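Local structure of hexokinase (Schistosoma mansoni, 1BDG) at residues F19-S22 / V23-E27; F116-I119 / A120-L123; G251-E255 / K256-D260; T414-V417 / D418-K421. The protein is a monomeric hexokinase that binds glucose and probably transfers a phosphate from ATP to the 6-position of glucose and other hexoses, the entry step of glycolysis. All blocks are in the same frame, centred on the assembly; numbering follows the deposited sequence.

In the fold
All four contacts are local, each within one continuous stretch, and along the chain they follow in series without nesting or crossing. Interaction 1 comes first, turning the chain from the loop after helix 5-16 into helix 23-41. Interaction 2 is a turn of helix 112-129 in the small subdomain, its nearest atoms about 34 Å from those of interaction 1. Interaction 3 folds the loop between strand 243-247 and helix 265-272 of the large subdomain into successive turns. Interaction 4 ends helix 409-420 and returns to the start: Tyr26 and Glu27 of interaction 1 pack on Met416 and Leu420, joining the early helix 23-41 to the large subdomain.

Interaction 1: F19-S22 / V23-E27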
# COMPACT_ATOMS: atom_id res chain seq x y z
N PHE A 19 -0.38 18.69 12.48
CA PHE A 19 -0.21 17.23 12.34
C PHE A 19 -0.74 16.52 13.59
O PHE A 19 -1.06 15.34 13.53
CB PHE A 19 1.25 16.83 12.18
CG PHE A 19 1.82 17.10 10.84
CD1 PHE A 19 2.26 18.37 10.50
CD2 PHE A 19 1.98 16.07 9.93
CE1 PHE A 19 2.85 18.63 9.27
CE2 PHE A 19 2.58 16.32 8.68
CZ PHE A 19 3.02 17.61 8.36
N ASP A 20 -0.76 17.23 14.71
CA ASP A 20 -1.23 16.69 15.98
C ASP A 20 -2.76 16.59 16.04
O ASP A 20 -3.43 17.40 16.68
CB ASP A 20 -0.71 17.54 17.14
CG ASP A 20 -1.06 16.96 18.49
OD1 ASP A 20 -1.08 15.72 18.63
OD2 ASP A 20 -1.32 17.74 19.43
N LEU A 21 -3.30 15.56 15.39
CA LEU A 21 -4.75 15.34 15.35
C LEU A 21 -5.29 14.67 16.61
O LEU A 21 -4.57 13.99 17.32
CB LEU A 21 -5.13 14.55 14.10
CG LEU A 21 -4.63 15.19 12.79
CD1 LEU A 21 -5.50 14.74 11.63
CD2 LEU A 21 -4.66 16.71 12.90
N SER A 22 -6.57 14.89 16.85
CA SER A 22 -7.27 14.38 18.03
C SER A 22 -8.09 13.12 17.73
O SER A 22 -8.43 12.87 16.60
CB SER A 22 -8.22 15.48 18.55
OG SER A 22 -9.23 15.83 17.60
N VAL A 23 -8.43 12.36 18.76
CA VAL A 23 -9.26 11.17 18.55
C VAL A 23 -10.53 11.59 17.82
O VAL A 23 -11.05 10.85 16.99
CB VAL A 23 -9.69 10.53 19.88
CG1 VAL A 23 -10.66 9.37 19.62
CG2 VAL A 23 -8.47 10.04 20.63
N VAL A 24 -10.99 12.80 18.09
CA VAL A 24 -12.20 13.27 17.44
C VAL A 24 -11.93 13.45 15.95
O VAL A 24 -12.77 13.09 15.12
CB VAL A 24 -12.77 14.60 18.04
CG1 VAL A 24 -14.09 14.94 17.34
CG2 VAL A 24 -12.98 14.47 19.56
N ASP A 25 -10.74 13.93 15.60
CA ASP A 25 -10.43 14.12 14.19
C ASP A 25 -10.55 12.79 13.47
O ASP A 25 -11.29 12.68 12.50
CB ASP A 25 -9.05 14.74 14.00
CG ASP A 25 -9.00 16.20 14.40
OD1 ASP A 25 -10.04 16.88 14.35
OD2 ASP A 25 -7.91 16.69 14.74
N TYR A 26 -9.89 11.76 13.98
CA TYR A 26 -9.93 10.45 13.37
C TYR A 26 -11.35 9.88 13.30
O TYR A 26 -11.74 9.31 12.29
CB TYR A 26 -8.97 9.50 14.07
CG TYR A 26 -7.55 9.96 13.93
CD1 TYR A 26 -7.02 10.24 12.68
CD2 TYR A 26 -6.74 10.17 15.05
CE1 TYR A 26 -5.73 10.73 12.54
CE2 TYR A 26 -5.45 10.66 14.91
CZ TYR A 26 -4.96 10.94 13.65
OH TYR A 26 -3.71 11.46 13.47
N GLU A 27 -12.14 10.06 14.36
CA GLU A 27 -13.53 9.59 14.35
C GLU A 27 -14.18 10.13 13.07
O GLU A 27 -14.83 9.40 12.33
CB GLU A 27 -14.29 10.08 15.60
CG GLU A 27 -13.72 9.55 16.94
CD GLU A 27 -14.41 10.10 18.21
OE1 GLU A 27 -14.89 11.26 18.21
OE2 GLU A 27 -14.43 9.39 19.24
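Ser22 and Asp25 grip each other in a capping box at the start of helix 23-41. Ser22 is the N-cap: its OG accepts from Asp25 N at 3.1 Å, taking up an amide of the first helical turn. With chi1 at 62° the hydroxyl sits between the backbone N and the carbonyl carbon, from where it reaches that amide. The return bond runs from Ser22 N to Asp25 OD2, 3.1 Å long and nearly straight at 172°, and the N-H meets the oxygen from above the carboxylate plane. Backbone and side chain of both residues are thus engaged, which ties the incoming loop to the helix.

Ser22 O has two donors as well. Tyr26 N approaches it at 3.2 Å in the first regular helical bond, while the contact from Asp25 N is strongly bent and weak. In the next step, Glu27 N donates to Val23 O at 3.0 Å. Asp25 OD1, the other carboxylate oxygen, takes a weak hydrogen bond from Trp262 NE1.

Beside the polar cap, Leu21 and Tyr26 cross at about a right angle. Leu21 CB lies 3.6 Å from Tyr26 CZ, near the phenolic end of the ring, and Leu21 CD2 comes within 3.7 Å of Asp25 OD2, so that leucine carbons lie against one carboxylate oxygen.

The cap lies at the surface, away from the glucose and ATP sites. Tyr26 reaches inward between helix 409-420, where it touches Met416 and Leu420, and helix 357-389, where it meets Arg373 and Leu377; Phe19 also packs on Arg373, and Leu21 rests on Trp262.

Interaction 2: F116-I119 / A120-L123; sequences FKYI and AETL
Tyr118 and Thr122, one helical turn apart, meet through the phenol ring and the threonine hydroxyl: Tyr118 CE2 lies 3.5 Å from Thr122 OG1. The tyrosine CG stands anti to the backbone N (chi1 -178°), which carries the ring forward along the helix until its outer part passes the threonine. In the backbone, Thr122 N donates to Tyr118 O at 2.9 Å. The phenol oxygen itself finds a weak hydrogen bond with Cys102 O, and the ring rests on Ile103, Pro104 and Lys107.

Ile119 leads into the interior. Its carbonyl accepts from Leu123 N at 3.0 Å, while its branched side chain packs against Leu73, Tyr80 and Leu178 and comes within about 4 Å of the side chain of Leu75, a predicted ATP-site residue. Ala120, also buried, sets its methyl CB 3.6 Å from Lys117 O; its amide makes only a weak bond to Phe116 O, at 3.4 Å, whereas Glu121 N reaches Lys117 O at 2.8 Å.

Ile119 and Leu123 pack on strands 68-75 and 80-87, and Thr122 on 80-87. This is the packing of the first helix on the central sheet in the beta-beta-beta-alpha-beta-alpha-beta arrangement of the actin-like ATPase fold, here in the small subdomain of hexokinase.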
# COMPACT_ATOMS: atom_id res chain seq x y z
N PHE A 116 5.75 -4.81 -19.84
CA PHE A 116 5.21 -6.16 -19.91
C PHE A 116 6.12 -7.16 -20.60
O PHE A 116 6.01 -8.38 -20.40
CB PHE A 116 3.81 -6.15 -20.50
CG PHE A 116 2.76 -5.86 -19.49
CD1 PHE A 116 2.27 -6.88 -18.69
CD2 PHE A 116 2.33 -4.56 -19.26
CE1 PHE A 116 1.38 -6.61 -17.68
CE2 PHE A 116 1.44 -4.29 -18.24
CZ PHE A 116 0.97 -5.32 -17.45
N LYS A 117 7.02 -6.63 -21.43
CA LYS A 117 8.00 -7.47 -22.10
C LYS A 117 9.02 -7.86 -21.02
O LYS A 117 9.32 -9.04 -20.83
CB LYS A 117 8.68 -6.72 -23.25
CG LYS A 117 9.66 -7.56 -24.00
CD LYS A 117 10.16 -6.87 -25.23
CE LYS A 117 11.26 -7.68 -25.85
NZ LYS A 117 11.89 -7.00 -27.00
N TYR A 118 9.48 -6.87 -20.26
CA TYR A 118 10.44 -7.13 -19.20
C TYR A 118 9.90 -8.24 -18.28
O TYR A 118 10.59 -9.23 -17.99
CB TYR A 118 10.75 -5.85 -18.41
CG TYR A 118 11.78 -6.06 -17.33
CD1 TYR A 118 13.15 -5.98 -17.61
CD2 TYR A 118 11.40 -6.45 -16.05
CE1 TYR A 118 14.10 -6.29 -16.64
CE2 TYR A 118 12.32 -6.76 -15.08
CZ TYR A 118 13.67 -6.68 -15.38
OH TYR A 118 14.56 -7.04 -14.41
N ILE A 119 8.64 -8.09 -17.86
CA ILE A 119 8.00 -9.08 -16.98
C ILE A 119 8.22 -10.49 -17.52
O ILE A 119 8.78 -11.35 -16.82
CB ILE A 119 6.47 -8.81 -16.81
CG1 ILE A 119 6.24 -7.49 -16.08
CG2 ILE A 119 5.80 -9.94 -16.07
CD1 ILE A 119 6.80 -7.48 -14.72
N ALA A 120 7.83 -10.72 -18.78
CA ALA A 120 8.01 -12.03 -19.39
C ALA A 120 9.51 -12.41 -19.48
O ALA A 120 9.89 -13.50 -19.06
CB ALA A 120 7.37 -12.06 -20.76
N GLU A 121 10.35 -11.49 -19.99
CA GLU A 121 11.80 -11.71 -20.12
C GLU A 121 12.30 -12.38 -18.83
O GLU A 121 12.87 -13.47 -18.86
CB GLU A 121 12.51 -10.35 -20.30
CG GLU A 121 13.97 -10.37 -20.83
CD GLU A 121 15.07 -10.59 -19.75
OE1 GLU A 121 15.38 -11.78 -19.47
OE2 GLU A 121 15.65 -9.58 -19.24
N THR A 122 11.96 -11.75 -17.71
CA THR A 122 12.30 -12.19 -16.36
C THR A 122 11.76 -13.57 -15.97
O THR A 122 12.53 -14.48 -15.64
CB THR A 122 11.84 -11.14 -15.35
OG1 THR A 122 12.93 -10.25 -15.05
CG2 THR A 122 11.33 -11.78 -14.09
N LEU A 123 10.43 -13.73 -15.96
CA LEU A 123 9.80 -15.02 -15.62
C LEU A 123 10.45 -16.19 -16.37
O LEU A 123 10.65 -17.27 -15.80
CB LEU A 123 8.31 -14.97 -15.96
CG LEU A 123 7.52 -16.28 -15.98
CD1 LEU A 123 7.47 -16.90 -14.59
CD2 LEU A 123 6.12 -16.03 -16.51

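Interaction 3: G251-E255 / K256-D260; sequences GAFGE and KGELD
Gly254 and Gly257 are the pivots of three linked beta turns. A type II turn from Ala252 to Glu255 has Gly254 at its third position, with the positive phi (92°) that favours glycine there, and Glu255 N closes it onto Ala252 O at 3.1 Å. The type I turn from Gly254 to Gly257 follows, its Gly257 N meeting Gly254 O at 2.9 Å from above the carbonyl plane. A third turn, type I, runs from Gly257 to Asp260 with a weak closing bond. One water bridges the turns, donating to Gly254 O and accepting from Leu259 N at 2.9 Å.

This run of turns belongs to the large subdomain, in the loop that leaves substrate-binding Glu249. Gly251 bonds through its backbone to Glu283, and Glu255, whose side chain is about 9 Å from bound glucose, forms through its carboxylate a salt bridge with Arg159 and accepts from Gln280 N.

Glu258 folds back at chi2 (96°), and its OE1 accepts from Lys256 N at 2.9 Å, on the syn side but tilted out of the carboxylate plane; OE2 bonds with Ser50 OG. The aliphatic part of Glu258 lies against the Phe253 ring, CB 3.5 Å from CE1. Leu259 crosses the ring at about a right angle, its CD2 3.5 Å from Phe253 CE2, and also touches Ile29 of helix 23-41.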
# COMPACT_ATOMS: atom_id res chain seq x y z
N GLY A 251 -6.68 4.68 -1.19
CA GLY A 251 -5.60 5.64 -1.32
C GLY A 251 -6.18 6.90 -1.95
O GLY A 251 -5.72 8.01 -1.70
N ALA A 252 -7.22 6.72 -2.76
CA ALA A 252 -7.86 7.83 -3.42
C ALA A 252 -8.74 8.70 -2.53
O ALA A 252 -9.28 9.69 -3.00
CB ALA A 252 -8.64 7.35 -4.62
N PHE A 253 -8.91 8.36 -1.25
CA PHE A 253 -9.75 9.18 -0.38
C PHE A 253 -9.18 10.59 -0.36
O PHE A 253 -7.99 10.78 -0.50
CB PHE A 253 -9.86 8.60 1.04
CG PHE A 253 -10.91 9.28 1.91
CD1 PHE A 253 -12.20 9.50 1.43
CD2 PHE A 253 -10.61 9.66 3.22
CE1 PHE A 253 -13.19 10.08 2.24
CE2 PHE A 253 -11.60 10.25 4.06
CZ PHE A 253 -12.90 10.45 3.56
N GLY A 254 -10.05 11.57 -0.21
CA GLY A 254 -9.61 12.95 -0.20
C GLY A 254 -9.65 13.58 -1.58
O GLY A 254 -9.62 14.80 -1.68
N GLU A 255 -9.75 12.77 -2.63
CA GLU A 255 -9.79 13.28 -4.00
C GLU A 255 -10.98 14.18 -4.32
O GLU A 255 -10.99 14.84 -5.36
CB GLU A 255 -9.68 12.15 -5.04
CG GLU A 255 -8.29 11.51 -5.10
CD GLU A 255 -8.06 10.58 -6.28
OE1 GLU A 255 -8.96 10.32 -7.10
OE2 GLU A 255 -6.95 10.10 -6.42
N LYS A 256 -11.98 14.20 -3.44
CA LYS A 256 -13.15 15.06 -3.61
C LYS A 256 -13.24 16.09 -2.48
O LYS A 256 -14.32 16.56 -2.16
CB LYS A 256 -14.44 14.26 -3.60
CG LYS A 256 -14.55 13.18 -4.62
CD LYS A 256 -15.11 13.67 -5.91
CE LYS A 256 -15.41 12.48 -6.78
NZ LYS A 256 -14.18 11.66 -7.01
N GLY A 257 -12.10 16.38 -1.85
CA GLY A 257 -12.06 17.37 -0.79
C GLY A 257 -12.43 16.93 0.60
O GLY A 257 -12.59 17.77 1.49
N GLU A 258 -12.50 15.61 0.81
CA GLU A 258 -12.87 15.05 2.12
C GLU A 258 -11.85 15.21 3.24
O GLU A 258 -12.21 15.24 4.42
CB GLU A 258 -13.26 13.56 1.99
CG GLU A 258 -14.33 13.23 0.96
CD GLU A 258 -13.76 12.79 -0.36
OE1 GLU A 258 -12.71 13.32 -0.75
OE2 GLU A 258 -14.33 11.91 -1.03
N LEU A 259 -10.57 15.33 2.91
CA LEU A 259 -9.57 15.48 3.96
C LEU A 259 -8.97 16.89 3.97
O LEU A 259 -7.91 17.12 4.57
CB LEU A 259 -8.46 14.45 3.78
CG LEU A 259 -8.90 12.99 3.88
CD1 LEU A 259 -7.75 12.07 3.50
CD2 LEU A 259 -9.42 12.71 5.28
N ASP A 260 -9.70 17.84 3.38
CA ASP A 260 -9.27 19.23 3.26
C ASP A 260 -9.03 20.02 4.53
O ASP A 260 -8.45 21.10 4.48
CB ASP A 260 -10.21 20.02 2.35
CG ASP A 260 -9.85 19.90 0.89
OD1 ASP A 260 -8.73 19.39 0.58
OD2 ASP A 260 -10.67 20.32 0.05
O HOH W 1 -9.17 16.06 0.46

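Interaction 4: T414-V417 / D418-K421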
# COMPACT_ATOMS: atom_id res chain seq x y z
N THR A 414 -3.15 0.08 15.86
CA THR A 414 -4.05 -0.72 16.68
C THR A 414 -4.74 0.12 17.77
O THR A 414 -5.94 -0.02 18.02
CB THR A 414 -3.26 -1.87 17.35
OG1 THR A 414 -2.59 -2.62 16.33
CG2 THR A 414 -4.19 -2.81 18.10
N ASP A 415 -4.00 1.02 18.41
CA ASP A 415 -4.61 1.84 19.43
C ASP A 415 -5.72 2.68 18.80
O ASP A 415 -6.80 2.82 19.39
CB ASP A 415 -3.58 2.74 20.12
CG ASP A 415 -2.60 1.94 20.99
OD1 ASP A 415 -2.65 0.67 21.00
OD2 ASP A 415 -1.75 2.60 21.65
N MET A 416 -5.51 3.18 17.58
CA MET A 416 -6.56 3.98 16.96
C MET A 416 -7.78 3.12 16.59
O MET A 416 -8.92 3.50 16.89
CB MET A 416 -6.03 4.76 15.77
CG MET A 416 -7.03 5.76 15.21
SD MET A 416 -7.83 6.81 16.45
CE MET A 416 -6.47 7.43 17.44
N VAL A 417 -7.54 1.95 15.99
CA VAL A 417 -8.65 1.05 15.63
C VAL A 417 -9.40 0.69 16.91
O VAL A 417 -10.59 0.38 16.87
CB VAL A 417 -8.18 -0.30 15.06
CG1 VAL A 417 -9.38 -1.11 14.63
CG2 VAL A 417 -7.20 -0.10 13.91
N ASP A 418 -8.70 0.74 18.03
CA ASP A 418 -9.30 0.40 19.30
C ASP A 418 -10.26 1.44 19.84
O ASP A 418 -11.24 1.09 20.49
CB ASP A 418 -8.20 0.12 20.30
CG ASP A 418 -8.32 -1.24 20.90
OD1 ASP A 418 -9.42 -1.61 21.31
OD2 ASP A 418 -7.30 -1.95 20.96
N LYS A 419 -9.99 2.72 19.62
CA LYS A 419 -10.90 3.77 20.10
C LYS A 419 -12.10 3.96 19.18
O LYS A 419 -13.08 4.60 19.56
CB LYS A 419 -10.17 5.11 20.23
CG LYS A 419 -9.20 5.20 21.38
CD LYS A 419 -8.27 6.37 21.21
CE LYS A 419 -7.21 6.38 22.29
NZ LYS A 419 -6.50 5.07 22.35
N LEU A 420 -11.99 3.45 17.95
CA LEU A 420 -13.04 3.60 16.94
C LEU A 420 -13.74 2.33 16.46
O LEU A 420 -14.70 2.42 15.69
CB LEU A 420 -12.48 4.32 15.72
CG LEU A 420 -11.64 5.55 16.01
CD1 LEU A 420 -11.21 6.21 14.72
CD2 LEU A 420 -12.45 6.50 16.88
N LYS A 421 -13.25 1.16 16.86
CA LYS A 421 -13.89 -0.07 16.39
C LYS A 421 -15.19 -0.31 17.11
O LYS A 421 -15.43 0.29 18.15
CB LYS A 421 -12.97 -1.29 16.59
CG LYS A 421 -12.80 -1.73 18.01
CD LYS A 421 -11.86 -2.92 18.10
CE LYS A 421 -11.77 -3.42 19.54
NZ LYS A 421 -13.12 -3.77 20.09
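Asp418 opens the last turn of helix 409-420 with its amide on Thr414 O, 2.9 Å away. The helix belongs to the beta-alpha-beta crossover that joins the parallel neighbours 393-399 and 426-431 in the large subdomain. The Asp418 N-H makes a second, weak bond to Asp415 O. The carboxylate of Asp418 extends alongside Thr414, with OD2 4.3 Å from Thr414 CG2. Thr414 OG1 is engaged elsewhere, with Cys410 O of the preceding turn.

Lys419 N bonds to Asp415 O at 3.2 Å and more weakly to Met416 O. Its side chain runs back along the exposed flank and bends at chi4 (53°), bringing NZ to 4.4 Å from Asp415 CB. The ammonium and carboxylate stay 5.4 Å apart, measured from Lys419 NZ to Asp415 OD2, so any attraction is probably modest. On its other side Lys419 touches Val23.

Leu420 turns to the buried flank. Its amide reaches Met416 O at 3.2 Å, and its CD1 methyl lies 3.8 Å from Met416 SD, the thioether being folded round by bends at chi2 and chi3. Met416 also touches Tyr376, and Leu420 Ala383, both of helix 357-389.

At Lys421 the chain leaves helical backbone angles. Its N makes a weak bond to Val417 O, its side chain lies on Phe427, and NZ is hydrogen-bonded to Thr425 O. Lys421 CB sits 4.1 Å from Val417 CG1.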